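Local atomic coordinates of oxidoreductase YdhF (Escherichia coli, PDB entry 1OG6), a protein that probably acts as an NADPH-dependent oxidoreductase of the aldo/keto reductase family and binds NADP(H) in its alpha/beta barrel. Residues Y99-D104 and L125-P130; D104-S109 and D137-A142. All blocks are in the same frame, centred on the assembly; numbering follows the deposited sequence.

Interaction 1: Y99-D104 and L125-P130. With NAP (NADP nicotinamide-adenine-dinucleotide phosphate), chain F.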
loop_
_atom_site.group_PDB
_atom_site.type_symbol
_atom_site.label_atom_id
_atom_site.label_comp_id
_atom_site.label_asym_id
_atom_site.label_seq_id
_atom_site.Cartn_x
_atom_site.Cartn_y
_atom_site.Cartn_z
ATOM N N TYR C 99 -14.647 17.145 -9.046
ATOM C CA TYR C 99 -13.813 16.668 -10.145
ATOM C C TYR C 99 -14.638 16.286 -11.377
ATOM O O TYR C 99 -15.798 15.882 -11.260
ATOM C CB TYR C 99 -13.029 15.428 -9.714
ATOM C CG TYR C 99 -12.187 15.570 -8.467
ATOM C CD1 TYR C 99 -11.319 16.645 -8.304
ATOM C CD2 TYR C 99 -12.183 14.571 -7.496
ATOM C CE1 TYR C 99 -10.462 16.718 -7.211
ATOM C CE2 TYR C 99 -11.331 14.633 -6.404
ATOM C CZ TYR C 99 -10.470 15.707 -6.269
ATOM O OH TYR C 99 -9.597 15.758 -5.210
ATOM N N ILE C 100 -14.027 16.405 -12.555
ATOM C CA ILE C 100 -14.684 16.029 -13.807
ATOM C C ILE C 100 -13.709 15.317 -14.760
ATOM O O ILE C 100 -13.218 15.895 -15.732
ATOM C CB ILE C 100 -15.291 17.245 -14.528
ATOM C CG1 ILE C 100 -16.047 18.116 -13.529
ATOM C CG2 ILE C 100 -16.263 16.769 -15.608
ATOM C CD1 ILE C 100 -16.449 19.458 -14.079
ATOM N N THR C 101 -13.439 14.049 -14.452
ATOM C CA THR C 101 -12.549 13.203 -15.237
ATOM C C THR C 101 -13.368 12.487 -16.318
ATOM O O THR C 101 -13.007 11.406 -16.784
ATOM C CB THR C 101 -11.855 12.150 -14.338
ATOM O OG1 THR C 101 -12.840 11.300 -13.743
ATOM C CG2 THR C 101 -11.070 12.831 -13.228
ATOM N N ASP C 102 -14.479 13.111 -16.695
ATOM C CA ASP C 102 -15.389 12.601 -17.717
ATOM C C ASP C 102 -14.709 12.692 -19.084
ATOM O O ASP C 102 -14.110 13.711 -19.417
ATOM C CB ASP C 102 -16.674 13.443 -17.691
ATOM C CG ASP C 102 -17.562 13.209 -18.898
ATOM O OD1 ASP C 102 -17.981 12.050 -19.115
ATOM O OD2 ASP C 102 -17.842 14.192 -19.626
ATOM N N ARG C 103 -14.800 11.626 -19.871
ATOM C CA ARG C 103 -14.181 11.590 -21.192
ATOM C C ARG C 103 -14.302 12.893 -21.972
ATOM O O ARG C 103 -13.303 13.524 -22.301
ATOM C CB ARG C 103 -14.774 10.443 -22.018
ATOM C CG ARG C 103 -14.285 10.372 -23.468
ATOM C CD ARG C 103 -15.088 11.301 -24.367
ATOM N NE ARG C 103 -14.547 11.418 -25.719
ATOM C CZ ARG C 103 -14.386 10.403 -26.560
ATOM N NH1 ARG C 103 -14.720 9.171 -26.196
ATOM N NH2 ARG C 103 -13.895 10.622 -27.772
ATOM N N ASP C 104 -15.533 13.286 -22.274
ATOM C CA ASP C 104 -15.786 14.503 -23.032
ATOM C C ASP C 104 -15.286 15.779 -22.374
ATOM O O ASP C 104 -14.918 16.729 -23.060
ATOM C CB ASP C 104 -17.281 14.640 -23.324
ATOM C CG ASP C 104 -17.693 13.929 -24.596
ATOM O OD1 ASP C 104 -17.508 12.698 -24.683
ATOM O OD2 ASP C 104 -18.202 14.603 -25.515
ATOM N N LEU C 125 -0.151 16.670 -20.707
ATOM C CA LEU C 125 -1.479 16.898 -20.165
ATOM C C LEU C 125 -1.488 16.004 -18.957
ATOM O O LEU C 125 -1.204 14.814 -19.050
ATOM C CB LEU C 125 -2.585 16.451 -21.111
ATOM C CG LEU C 125 -3.906 17.233 -21.025
ATOM C CD1 LEU C 125 -5.025 16.313 -21.450
ATOM C CD2 LEU C 125 -4.175 17.739 -19.627
ATOM N N LEU C 126 -1.809 16.597 -17.822
ATOM C CA LEU C 126 -1.843 15.898 -16.554
ATOM C C LEU C 126 -3.255 15.855 -15.961
ATOM O O LEU C 126 -3.923 16.890 -15.886
ATOM C CB LEU C 126 -0.928 16.633 -15.570
ATOM C CG LEU C 126 0.508 16.237 -15.250
ATOM C CD1 LEU C 126 1.276 15.813 -16.476
ATOM C CD2 LEU C 126 1.145 17.427 -14.578
ATOM N N ILE C 127 -3.721 14.677 -15.552
ATOM C CA ILE C 127 -5.021 14.614 -14.894
ATOM C C ILE C 127 -4.724 15.291 -13.549
ATOM O O ILE C 127 -4.138 14.693 -12.653
ATOM C CB ILE C 127 -5.492 13.162 -14.638
ATOM C CG1 ILE C 127 -5.680 12.430 -15.964
ATOM C CG2 ILE C 127 -6.793 13.168 -13.854
ATOM C CD1 ILE C 127 -6.766 12.996 -16.816
ATOM N N HIS C 128 -5.115 16.553 -13.438
ATOM C CA HIS C 128 -4.875 17.369 -12.250
ATOM C C HIS C 128 -4.912 16.687 -10.884
ATOM O O HIS C 128 -3.981 16.828 -10.101
ATOM C CB HIS C 128 -5.862 18.536 -12.231
ATOM C CG HIS C 128 -5.295 19.808 -11.678
ATOM N ND1 HIS C 128 -4.400 19.833 -10.632
ATOM C CD2 HIS C 128 -5.533 21.102 -12.002
ATOM C CE1 HIS C 128 -4.110 21.088 -10.333
ATOM N NE2 HIS C 128 -4.786 21.877 -11.149
ATOM N N ARG C 129 -5.976 15.952 -10.587
ATOM C CA ARG C 129 -6.107 15.327 -9.274
ATOM C C ARG C 129 -6.918 14.014 -9.367
ATOM O O ARG C 129 -7.787 13.885 -10.227
ATOM C CB ARG C 129 -6.776 16.360 -8.352
ATOM C CG ARG C 129 -6.944 15.978 -6.901
ATOM C CD ARG C 129 -5.698 16.226 -6.055
ATOM N NE ARG C 129 -5.379 17.643 -5.903
ATOM C CZ ARG C 129 -4.563 18.130 -4.969
ATOM N NH1 ARG C 129 -3.981 17.321 -4.096
ATOM N NH2 ARG C 129 -4.327 19.432 -4.903
ATOM N N PRO C 130 -6.622 13.019 -8.498
ATOM C CA PRO C 130 -7.291 11.707 -8.443
ATOM C C PRO C 130 -8.757 11.760 -7.994
ATOM O O PRO C 130 -9.082 12.222 -6.897
ATOM C CB PRO C 130 -6.411 10.914 -7.479
ATOM C CG PRO C 130 -5.918 11.958 -6.550
ATOM C CD PRO C 130 -5.545 13.081 -7.494
HETATM P PA NAP F . 6.686 27.361 -4.110
HETATM O O1A NAP F . 6.622 26.910 -2.775
HETATM O O2A NAP F . 7.828 27.121 -5.075
HETATM O O5B NAP F . 6.466 28.950 -4.151
HETATM C C5B NAP F . 7.213 29.747 -3.208
HETATM C C4B NAP F . 6.328 31.024 -2.994
HETATM O O4B NAP F . 7.113 31.789 -2.000
HETATM C C3B NAP F . 6.242 31.979 -4.213
HETATM O O3B NAP F . 4.887 32.412 -4.259
HETATM C C2B NAP F . 7.177 33.142 -3.942
HETATM O O2B NAP F . 6.608 34.414 -4.241
HETATM C C1B NAP F . 7.520 33.059 -2.425
HETATM N N9A NAP F . 8.950 33.230 -2.223
HETATM C C8A NAP F . 10.042 32.724 -2.905
HETATM N N7A NAP F . 11.210 33.105 -2.423
HETATM C C5A NAP F . 10.856 33.915 -1.351
HETATM C C6A NAP F . 11.669 34.616 -0.443
HETATM N N6A NAP F . 13.016 34.653 -0.418
HETATM N N1A NAP F . 11.016 35.365 0.553
HETATM N N3A NAP F . 8.788 34.721 -0.255
HETATM C C4A NAP F . 9.456 33.992 -1.228
HETATM O O3 NAP F . 5.413 26.803 -4.879
HETATM P PN NAP F . 3.997 27.427 -5.174
HETATM O O1N NAP F . 2.779 26.967 -4.497
HETATM O O2N NAP F . 3.986 28.137 -6.490
HETATM O O5D NAP F . 3.717 26.034 -5.957
HETATM C C5D NAP F . 4.695 25.381 -6.859
HETATM C C4D NAP F . 4.160 25.255 -8.277
HETATM O O4D NAP F . 3.513 23.980 -8.530
HETATM C C3D NAP F . 3.164 26.357 -8.790
HETATM O O3D NAP F . 3.838 27.386 -9.523
HETATM O O2D NAP F . 2.243 25.771 -11.030
HETATM C C1D NAP F . 2.258 24.166 -9.256
HETATM N N1N NAP F . 1.132 23.573 -8.441
HETATM C C2N NAP F . 0.613 22.283 -8.726
HETATM C C3N NAP F . -0.447 21.796 -7.960
HETATM C C7N NAP F . -1.005 20.401 -8.273
HETATM O O7N NAP F . -1.921 20.026 -7.588
HETATM N N7N NAP F . -0.507 19.665 -9.230
HETATM C C4N NAP F . -1.035 22.589 -6.873
HETATM C C5N NAP F . -0.485 23.878 -6.614
HETATM C C6N NAP F . 0.598 24.394 -7.385
HETATM P P2B NAP F . 7.437 35.650 -4.879
HETATM O O1X NAP F . 8.026 35.763 -6.281
HETATM O O2X NAP F . 7.094 36.893 -4.092
HETATM O O3X NAP F . 6.160 35.719 -5.688
HETATM O O HOH W 1 -8.803 12.999 -4.484
#

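Interaction 2: D104-S109 and D137-A142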
loop_
_atom_site.group_PDB
_atom_site.type_symbol
_atom_site.label_atom_id
_atom_site.label_comp_id
_atom_site.label_asym_id
_atom_site.label_seq_id
_atom_site.Cartn_x
_atom_site.Cartn_y
_atom_site.Cartn_z
ATOM N N ASP C 104 -15.533 13.286 -22.274
ATOM C CA ASP C 104 -15.786 14.503 -23.032
ATOM C C ASP C 104 -15.286 15.779 -22.374
ATOM O O ASP C 104 -14.918 16.729 -23.060
ATOM C CB ASP C 104 -17.281 14.640 -23.324
ATOM C CG ASP C 104 -17.693 13.929 -24.596
ATOM O OD1 ASP C 104 -17.508 12.698 -24.683
ATOM O OD2 ASP C 104 -18.202 14.603 -25.515
ATOM N N HIS C 105 -15.277 15.822 -21.050
ATOM C CA HIS C 105 -14.816 17.024 -20.389
ATOM C C HIS C 105 -13.336 17.261 -20.618
ATOM O O HIS C 105 -12.913 18.384 -20.882
ATOM C CB HIS C 105 -15.090 16.969 -18.898
ATOM C CG HIS C 105 -14.467 18.101 -18.154
ATOM N ND1 HIS C 105 -13.117 18.155 -17.886
ATOM C CD2 HIS C 105 -14.989 19.257 -17.686
ATOM C CE1 HIS C 105 -12.833 19.295 -17.284
ATOM N NE2 HIS C 105 -13.952 19.982 -17.152
ATOM N N ILE C 106 -12.542 16.206 -20.507
ATOM C CA ILE C 106 -11.106 16.330 -20.719
ATOM C C ILE C 106 -10.854 16.884 -22.124
ATOM O O ILE C 106 -10.306 17.977 -22.272
ATOM C CB ILE C 106 -10.387 14.961 -20.558
ATOM C CG1 ILE C 106 -10.550 14.458 -19.127
ATOM C CG2 ILE C 106 -8.913 15.092 -20.892
ATOM C CD1 ILE C 106 -10.153 13.025 -18.948
ATOM N N ILE C 107 -11.270 16.139 -23.148
ATOM C CA ILE C 107 -11.078 16.566 -24.530
ATOM C C ILE C 107 -11.582 17.993 -24.727
ATOM O O ILE C 107 -11.164 18.694 -25.643
ATOM C CB ILE C 107 -11.823 15.647 -25.512
ATOM C CG1 ILE C 107 -11.389 14.200 -25.317
ATOM C CG2 ILE C 107 -11.509 16.048 -26.929
ATOM C CD1 ILE C 107 -12.008 13.255 -26.313
ATOM N N LYS C 108 -12.489 18.422 -23.864
ATOM C CA LYS C 108 -13.021 19.765 -23.966
ATOM C C LYS C 108 -11.967 20.715 -23.403
ATOM O O LYS C 108 -11.592 21.695 -24.057
ATOM C CB LYS C 108 -14.319 19.874 -23.165
ATOM C CG LYS C 108 -15.106 21.144 -23.422
ATOM C CD LYS C 108 -15.987 21.501 -22.226
ATOM C CE LYS C 108 -15.139 21.883 -21.002
ATOM N NZ LYS C 108 -15.944 22.311 -19.809
ATOM N N SER C 109 -11.484 20.396 -22.198
ATOM C CA SER C 109 -10.472 21.185 -21.481
ATOM C C SER C 109 -9.109 21.253 -22.164
ATOM O O SER C 109 -8.421 22.275 -22.098
ATOM C CB SER C 109 -10.281 20.628 -20.071
ATOM O OG SER C 109 -11.443 20.819 -19.287
ATOM N N ASP C 137 -11.060 3.695 -18.115
ATOM C CA ASP C 137 -11.373 3.576 -19.527
ATOM C C ASP C 137 -11.781 4.891 -20.167
ATOM O O ASP C 137 -11.411 5.158 -21.301
ATOM C CB ASP C 137 -12.467 2.533 -19.733
ATOM C CG ASP C 137 -12.053 1.165 -19.254
ATOM O OD1 ASP C 137 -11.097 0.590 -19.824
ATOM O OD2 ASP C 137 -12.681 0.672 -18.297
ATOM N N GLU C 138 -12.541 5.711 -19.451
ATOM C CA GLU C 138 -12.971 6.989 -19.997
ATOM C C GLU C 138 -11.789 7.915 -20.221
ATOM O O GLU C 138 -11.712 8.604 -21.236
ATOM C CB GLU C 138 -13.963 7.672 -19.062
ATOM C CG GLU C 138 -15.403 7.228 -19.228
ATOM C CD GLU C 138 -16.375 8.226 -18.618
ATOM O OE1 GLU C 138 -16.443 8.328 -17.369
ATOM O OE2 GLU C 138 -17.062 8.924 -19.400
ATOM N N VAL C 139 -10.866 7.933 -19.268
ATOM C CA VAL C 139 -9.691 8.779 -19.376
ATOM C C VAL C 139 -8.751 8.273 -20.459
ATOM O O VAL C 139 -8.138 9.058 -21.169
ATOM C CB VAL C 139 -8.929 8.832 -18.050
ATOM C CG1 VAL C 139 -7.724 9.738 -18.182
ATOM C CG2 VAL C 139 -9.846 9.319 -16.953
ATOM N N ALA C 140 -8.636 6.958 -20.589
ATOM C CA ALA C 140 -7.760 6.379 -21.592
ATOM C C ALA C 140 -8.219 6.746 -22.989
ATOM O O ALA C 140 -7.395 6.989 -23.860
ATOM C CB ALA C 140 -7.721 4.882 -21.442
ATOM N N ASP C 141 -9.534 6.787 -23.203
ATOM C CA ASP C 141 -10.096 7.122 -24.514
ATOM C C ASP C 141 -9.899 8.591 -24.855
ATOM O O ASP C 141 -9.595 8.931 -25.996
ATOM C CB ASP C 141 -11.595 6.779 -24.587
ATOM C CG ASP C 141 -11.865 5.278 -24.477
ATOM O OD1 ASP C 141 -11.069 4.481 -25.032
ATOM O OD2 ASP C 141 -12.883 4.893 -23.850
ATOM N N ALA C 142 -10.081 9.466 -23.874
ATOM C CA ALA C 142 -9.882 10.887 -24.113
ATOM C C ALA C 142 -8.421 11.088 -24.509
ATOM O O ALA C 142 -8.097 11.968 -25.292
ATOM C CB ALA C 142 -10.200 11.682 -22.859
#

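Interaction 1: Y99-D104 and L125-P130
The phenol of Tyr99 packs against the aliphatic part of Arg129. Arg129 CG lies 3.6 Å from both CE1 and CZ of Tyr99, an approach oblique to the ring, while the ring and guanidinium planes are only 23° apart. On its CE2 side the same ring comes near Pro130 O, and Val297 of the second subunit packs on Tyr99 as well. The Arg129 chain leaves its backbone with CG trans to N (chi1 -176°) and then bends at chi2 and chi3, which carries the guanidinium on toward the nicotinamide end of the cofactor. A smaller apolar touch, Thr101 CG2 to Ile127 CG2 at 4.3 Å, continues the packing to the end of strand 122-127.

No direct hydrogen bond joins the segments. A water bridges them instead, donating to Pro130 O at 2.6 Å and hydrogen-bonded to Tyr99 OH at 3.0 Å. Replacing Tyr99 by an alanine would probably cost this water its phenolic partner and leave the Arg129 methylenes without the ring they lie against.

On the cofactor side, His128 meets the carboxamide with its ring edge, CE1 lying 3.7 Å from NAP O7N in the ring plane. Arg129 NH2 is also 3.7 Å from NAP O7N. The tyrosine thus lies against the aliphatic part of an arginine of the cofactor pocket, whose charged end would probably favour the amide oxygen electrostatically without bonding to it.

Interaction 2: D104-S109 and D137-A142
Helices 104-109 and 137-142 run roughly parallel, crossing at -33° with their axes 9.0 Å apart at closest approach. Ile107 and Ala142 are the nearest pair across them, their CA atoms 5.8 Å apart. The two segments belong to consecutive helices of the TIM barrel, the (beta/alpha)8 fold of aldo/keto reductases, and strand 122-127 intervenes between them in the chain.

The side-chain contacts across the interface are all apolar. Ala142 sends its CB toward the facing helix, where the methyl meets two neighbouring isoleucines. Ile106 approaches with CB, 4.0 Å from Ala142 CB, and its CG2 and CD1 lie at similar range, so that one methyl is met by several carbons of the same branched chain. The short alanine side chain lets Ile107 come close to the backbone of its helix: Ile107 CD1 is 3.9 Å from Ala142 CA.

Deeper toward the barrel, Ile106 and Val139 cross at about a right angle. The Ile106 chain is extended at chi2 (168°), carrying CD1 out to Val139 CG1 at 4.2 Å. Ile127 of strand 122-127 touches both of these side chains, and Leu125 touches Ile106, so this end of the contact belongs to the layer between helices and strands. Ile107, by comparison, is partly exposed. Near the start of helix 136-147, Asp137 OD1 forms a salt bridge with Arg203 of the second subunit. In the seam between the helices, the closest approach is Ile107 CG1 to Ala142 CB, at 3.7 Å.

From the N terminus, the chain first passes through 99-104, where the run through 99-102 leads into helix 103-116; Asp104 is shared by both contacts. It then forms 104-109 and, beyond that helix, enters strand 122-127. Interaction 1 closes its loop at 125-130, beside the cofactor pocket. The chain next reaches helix 136-147, where 137-142 closes interaction 2. The two loops therefore cross, and the centres of the contacts are 7 Å apart. Interaction 1 ties the run leading into helix 103-116 to the end of strand 122-127 and the loop after it; interaction 2 ties that helix to helix 136-147. Arg103 O packs against Ala142 CB where the contacts adjoin.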